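Local coordinates for PA4485 (Pseudomonas aeruginosa, PDB 4AVR), which probably acts as a lytic transglycosylase of the RlpA family that cleaves peptidoglycan glycan strands, with a preference for naked strands lacking stem peptides, at residues Val44-Leu47 with Asp48-Arg51; Asp70-Arg73 with Lys74-Glu77. One frame throughout, in Å; residues are numbered along the deposited sequence.

Interactions 1 and 2 come in series along the chain. Residues 44-51 leave strand 41-46 and turn back toward strand 52-59; residues 70-77 leave strand 67-71 and enter helix 73-79. Both strands belong to the same mixed sheet; the family is that of the double-psi beta-barrels. The centres of the two contacts lie about 13 Å apart. Interaction 1 is only partly buried, while interaction 2 is buried nearer the middle of the chain. The two still meet: Arg51 NH1 packs 3.7 Å from Glu77 O. The amides of Asn46 and Asn49 also bond to Leu79 O, at the end of the same helix. The hairpin turn and the helix are therefore tied together.

Interaction 1 (Val44-Leu47 with Asp48-Arg51); sequences VTNL and DNRR
Asn46 and Asn49 meet at the four-residue loop of a beta hairpin, a local contact that reverses the chain between strand 41-46 and strand 52-59. The loop is Leu47-Arg50. Its mouth is closed by Asn46 N, which donates to Arg51 O at 2.8 Å. Asn46 O faces into the loop and receives Arg50 N at 2.7 Å, with a weak bond from Asn49 N besides. Arg50 adopts a left-handed backbone conformation (phi 67°), which brings the chain back toward the second strand. Thr45 CA adds a CH...O contact to the same Arg51 O.

The two asparagine side chains brace the turn. With CG of Asn46 anti to the backbone N (chi1 -178°), its OD1 takes the backbone N of Asp48 at 2.8 Å, the donor standing somewhat off the carbonyl plane. Asn49 OD1 sits against CB of Asn46, 3.1 Å away, and accepts Arg51 N at 2.9 Å from above its carbonyl plane. The two amide planes are turned about 50° apart. Their ND2 atoms do not bond each other; both donate to Leu79 O, so each amide is used at both ends. Leu47 CD2 lies obliquely against the Arg50 guanidinium, 4.0 Å from NH1. Strand 87-93 flanks the first arm, where Val44 packs on Val89 and Asn46 on Ala87.

The bond from Arg50 N to Asn46 O makes an alpha turn, and Asn49 OD1 forms an Asx turn that overlaps its end and runs on to Arg51. Together they build a beta hairpin with a four-residue loop, linking neighbouring antiparallel strands of the barrel.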
ATOM      1  N   VAL A  44      11.693 -10.551  10.383  1.00 10.09           N
ATOM      2  CA  VAL A  44      12.009  -9.926   9.111  1.00  9.55           C
ATOM      3  C   VAL A  44      13.110  -8.897   9.359  1.00  9.72           C
ATOM      4  O   VAL A  44      12.956  -8.041  10.222  1.00 10.65           O
ATOM      5  CB  VAL A  44      10.769  -9.217   8.536  1.00  9.81           C
ATOM      6  CG1 VAL A  44      11.086  -8.607   7.184  1.00 10.28           C
ATOM      7  CG2 VAL A  44       9.601 -10.182   8.452  1.00 11.16           C
ATOM      8  N   THR A  45      14.202  -8.985   8.599  1.00  9.34           N
ATOM      9  CA  THR A  45      15.304  -8.038   8.704  1.00  9.58           C
ATOM     10  C   THR A  45      15.447  -7.312   7.378  1.00  8.88           C
ATOM     11  O   THR A  45      15.627  -7.936   6.335  1.00  9.39           O
ATOM     12  CB  THR A  45      16.623  -8.753   9.034  1.00 10.81           C
ATOM     13  OG1 THR A  45      16.483  -9.482  10.249  1.00 12.96           O
ATOM     14  CG2 THR A  45      17.779  -7.759   9.165  1.00 12.27           C
ATOM     15  N   ASN A  46      15.361  -5.988   7.418  1.00  9.05           N
ATOM     16  CA  ASN A  46      15.605  -5.145   6.265  1.00  9.14           C
ATOM     17  C   ASN A  46      17.110  -5.117   6.015  1.00  9.12           C
ATOM     18  O   ASN A  46      17.874  -4.636   6.849  1.00 10.60           O
ATOM     19  CB  ASN A  46      15.061  -3.736   6.531  1.00  9.95           C
ATOM     20  CG  ASN A  46      15.216  -2.796   5.356  1.00 10.56           C
ATOM     21  OD1 ASN A  46      16.071  -2.979   4.499  1.00 12.03           O
ATOM     22  ND2 ASN A  46      14.390  -1.755   5.321  1.00 10.95           N
ATOM     23  N   LEU A  47      17.543  -5.671   4.892  1.00  8.94           N
ATOM     24  CA  LEU A  47      18.974  -5.790   4.626  1.00  9.69           C
ATOM     25  C   LEU A  47      19.620  -4.461   4.263  1.00 10.43           C
ATOM     26  O   LEU A  47      20.846  -4.341   4.307  1.00 12.27           O
ATOM     27  CB  LEU A  47      19.229  -6.854   3.571  1.00  9.68           C
ATOM     28  CG  LEU A  47      18.847  -8.259   4.047  1.00  9.65           C
ATOM     29  CD1 LEU A  47      18.635  -9.217   2.874  1.00 11.15           C
ATOM     30  CD2 LEU A  47      19.916  -8.794   4.969  1.00 12.36           C
ATOM     31  N   ASP A  48      18.821  -3.456   3.946  1.00 10.60           N
ATOM     32  CA  ASP A  48      19.351  -2.124   3.652  1.00 12.09           C
ATOM     33  C   ASP A  48      19.704  -1.308   4.883  1.00 11.85           C
ATOM     34  O   ASP A  48      20.594  -0.458   4.797  1.00 15.83           O
ATOM     35  CB  ASP A  48      18.436  -1.381   2.689  1.00 15.00           C
ATOM     36  CG  ASP A  48      18.587  -1.900   1.234  1.00 15.36           C
ATOM     37  OD1 ASP A  48      19.556  -2.625   0.958  1.00 17.00           O
ATOM     38  OD2 ASP A  48      17.747  -1.533   0.414  1.00 19.64           O
ATOM     39  N   ASN A  49      19.069  -1.567   6.021  1.00 11.26           N
ATOM     40  CA  ASN A  49      19.373  -0.830   7.256  1.00 11.69           C
ATOM     41  C   ASN A  49      19.583  -1.704   8.487  1.00 11.55           C
ATOM     42  O   ASN A  49      19.896  -1.184   9.545  1.00 14.03           O
ATOM     43  CB  ASN A  49      18.283   0.189   7.521  1.00 13.04           C
ATOM     44  CG  ASN A  49      16.903  -0.475   7.681  1.00 13.14           C
ATOM     45  OD1 ASN A  49      16.784  -1.620   7.994  1.00 14.07           O
ATOM     46  ND2 ASN A  49      15.862   0.341   7.423  1.00 16.35           N
ATOM     47  N   ARG A  50      19.416  -3.009   8.341  1.00 12.12           N
ATOM     48  CA  ARG A  50      19.576  -3.977   9.439  1.00 12.88           C
ATOM     49  C   ARG A  50      18.543  -3.880  10.557  1.00 13.77           C
ATOM     50  O   ARG A  50      18.661  -4.556  11.594  1.00 16.75           O
ATOM     51  CB  ARG A  50      20.993  -3.920  10.059  1.00 15.14           C
ATOM     52  CG  ARG A  50      22.166  -4.061   9.134  1.00 21.93           C
ATOM     53  CD  ARG A  50      22.124  -5.415   8.561  1.00 23.69           C
ATOM     54  NE  ARG A  50      22.578  -6.454   9.490  1.00 23.85           N
ATOM     55  CZ  ARG A  50      22.766  -7.701   9.084  1.00 21.10           C
ATOM     56  NH1 ARG A  50      22.627  -8.008   7.768  1.00 16.52           N
ATOM     57  NH2 ARG A  50      23.103  -8.620   9.965  1.00 27.70           N
ATOM     58  N   ARG A  51      17.473  -3.117  10.322  1.00 11.68           N
ATOM     59  CA  ARG A  51      16.361  -3.090  11.267  1.00 11.55           C
ATOM     60  C   ARG A  51      15.544  -4.361  11.146  1.00 10.86           C
ATOM     61  O   ARG A  51      15.427  -4.928  10.061  1.00 11.21           O
ATOM     62  CB  ARG A  51      15.484  -1.883  11.016  1.00 13.25           C
ATOM     63  CG  ARG A  51      16.251  -0.587  11.241  1.00 16.07           C
ATOM     64  CD  ARG A  51      15.391   0.644  11.115  1.00 20.15           C
ATOM     65  NE  ARG A  51      14.449   0.731  12.206  1.00 24.05           N
ATOM     66  CZ  ARG A  51      13.527   1.676  12.312  1.00 25.31           C
ATOM     67  NH1 ARG A  51      13.422   2.612  11.379  1.00 30.83           N
ATOM     68  NH2 ARG A  51      12.698   1.671  13.344  1.00 28.39           N
TER

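Interaction 2 (Asp70-Arg73 with Lys74-Glu77); sequences DVSR and KAAE
Ser72 caps the N-terminus of helix 73-79, where the chain passes from strand 67-71 into the helix. Its OG accepts the backbone N of Ala75 at 3.1 Å, through a nearly straight bond. OG reaches this donor because chi1 (67°) sets it between the backbone N and the carbonyl carbon. The same side chain is also bonded to Ala28 O, so the hydroxyl both accepts, from Ala75 N, and donates, to Ala28 O.

The carbonyls of the N-cap Ser72 and of Arg73 are satisfied in turn. Ser72 O accepts Ala76 N at 2.9 Å, and Arg73 O accepts Glu77 N, also at 2.9 Å. Arg73 N, at the start of the helix, finds its partner outside in Tyr24 OH. Apolar groups meet at the same junction: Val71 CB lies 3.8 Å from Ala75 CB, and Val71 CG2 reaches Ala76 CB at 4.2 Å.

Arg73 bends back over the first turn, with chi2 (-118°) and chi3 (-31°) far from staggered values. This folds its guanidinium over Lys74 N, which faces one side of it. NH1 donates to Glu77 OE1 at 3.1 Å, a salt bridge one helical turn apart. The carboxylate oxygen lies in the guanidinium plane, but NH1 comes to it from above the carboxylate plane. NH2 is bonded to Asn27 OD1. Glu77 OE1 has a long, weak ion pair with Arg83 of the second subunit, while Arg73 packs on Tyr8 of that subunit.

The guanidinium is thus held at two nitrogens by different partners, which fixes its rotation. Glu77 probably offsets the charge of Arg73, while Lys74 adds a like charge nearby.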
ATOM      1  N   ASP A  70       4.677  -9.504   2.308  1.00  8.18           N
ATOM      2  CA  ASP A  70       4.038  -8.194   2.336  1.00  8.23           C
ATOM      3  C   ASP A  70       3.656  -7.902   3.775  1.00  8.00           C
ATOM      4  O   ASP A  70       2.979  -8.716   4.387  1.00  9.77           O
ATOM      5  CB  ASP A  70       2.765  -8.178   1.477  1.00  9.37           C
ATOM      6  CG  ASP A  70       3.003  -8.593   0.021  1.00 11.33           C
ATOM      7  OD1 ASP A  70       4.110  -8.384  -0.526  1.00 12.77           O
ATOM      8  OD2 ASP A  70       2.063  -9.141  -0.582  1.00 13.77           O
ATOM      9  N   VAL A  71       4.078  -6.757   4.316  1.00  7.75           N
ATOM     10  CA  VAL A  71       3.890  -6.473   5.739  1.00  7.63           C
ATOM     11  C   VAL A  71       2.910  -5.316   5.955  1.00  7.41           C
ATOM     12  O   VAL A  71       2.649  -4.515   5.061  1.00  7.83           O
ATOM     13  CB  VAL A  71       5.247  -6.183   6.442  1.00  8.45           C
ATOM     14  CG1 VAL A  71       6.222  -7.331   6.212  1.00  9.69           C
ATOM     15  CG2 VAL A  71       5.836  -4.855   5.988  1.00  9.16           C
ATOM     16  N   SER A  72       2.385  -5.236   7.171  1.00  7.64           N
ATOM     17  CA  SER A  72       1.511  -4.133   7.544  1.00  8.24           C
ATOM     18  C   SER A  72       2.258  -2.802   7.566  1.00  8.26           C
ATOM     19  O   SER A  72       3.486  -2.751   7.633  1.00  8.55           O
ATOM     20  CB  SER A  72       0.929  -4.375   8.917  1.00  8.63           C
ATOM     21  OG  SER A  72       1.974  -4.306   9.885  1.00 10.08           O
ATOM     22  N   ARG A  73       1.495  -1.710   7.575  1.00  8.65           N
ATOM     23  CA  ARG A  73       2.099  -0.386   7.688  1.00  9.21           C
ATOM     24  C   ARG A  73       2.961  -0.254   8.937  1.00  9.05           C
ATOM     25  O   ARG A  73       4.076   0.274   8.882  1.00  9.51           O
ATOM     26  CB  ARG A  73       1.015   0.695   7.680  1.00 11.20           C
ATOM     27  CG  ARG A  73       1.592   2.102   7.492  1.00 11.85           C
ATOM     28  CD  ARG A  73       1.364   3.066   8.597  1.00 18.34           C
ATOM     29  NE  ARG A  73       0.175   2.884   9.332  1.00 20.38           N
ATOM     30  CZ  ARG A  73      -0.015   2.658  10.627  1.00 16.39           C
ATOM     31  NH1 ARG A  73       0.917   2.583  11.592  1.00 16.46           N
ATOM     32  NH2 ARG A  73      -1.270   2.509  10.926  1.00 17.74           N
ATOM     33  N   LYS A  74       2.453  -0.705  10.077  1.00  9.48           N
ATOM     34  CA  LYS A  74       3.201  -0.605  11.324  1.00  9.76           C
ATOM     35  C   LYS A  74       4.504  -1.397  11.240  1.00  9.59           C
ATOM     36  O   LYS A  74       5.552  -0.941  11.730  1.00 10.64           O
ATOM     37  CB  LYS A  74       2.348  -1.079  12.505  1.00 10.74           C
ATOM     38  CG  LYS A  74       3.034  -0.959  13.845  1.00 12.83           C
ATOM     39  CD  LYS A  74       3.186   0.469  14.286  1.00 20.04           C
ATOM     40  CE  LYS A  74       3.678   0.539  15.724  1.00 27.36           C
ATOM     41  NZ  LYS A  74       3.937   1.938  16.174  1.00 40.29           N
ATOM     42  N   ALA A  75       4.471  -2.579  10.630  1.00  9.11           N
ATOM     43  CA  ALA A  75       5.699  -3.357  10.455  1.00  9.33           C
ATOM     44  C   ALA A  75       6.679  -2.624   9.538  1.00  9.00           C
ATOM     45  O   ALA A  75       7.892  -2.635   9.779  1.00  9.81           O
ATOM     46  CB  ALA A  75       5.380  -4.743   9.916  1.00  9.56           C
ATOM     47  N   ALA A  76       6.167  -2.005   8.482  1.00  8.77           N
ATOM     48  CA  ALA A  76       7.010  -1.239   7.568  1.00  9.43           C
ATOM     49  C   ALA A  76       7.698  -0.080   8.274  1.00 10.14           C
ATOM     50  O   ALA A  76       8.862   0.226   8.006  1.00 11.22           O
ATOM     51  CB  ALA A  76       6.213  -0.741   6.397  1.00  9.92           C
ATOM     52  N   GLU A  77       6.991   0.565   9.199  1.00 10.36           N
ATOM     53  CA  GLU A  77       7.612   1.604  10.036  1.00 11.24           C
ATOM     54  C   GLU A  77       8.767   1.037  10.853  1.00 11.59           C
ATOM     55  O   GLU A  77       9.846   1.628  10.906  1.00 13.19           O
ATOM     56  CB  GLU A  77       6.572   2.251  10.961  1.00 12.73           C
ATOM     57  CG  GLU A  77       5.548   3.073  10.197  1.00 13.55           C
ATOM     58  CD  GLU A  77       4.367   3.540  11.004  1.00 15.76           C
ATOM     59  OE1 GLU A  77       3.958   2.905  11.989  1.00 19.57           O
ATOM     60  OE2 GLU A  77       3.706   4.497  10.547  1.00 18.96           O
TER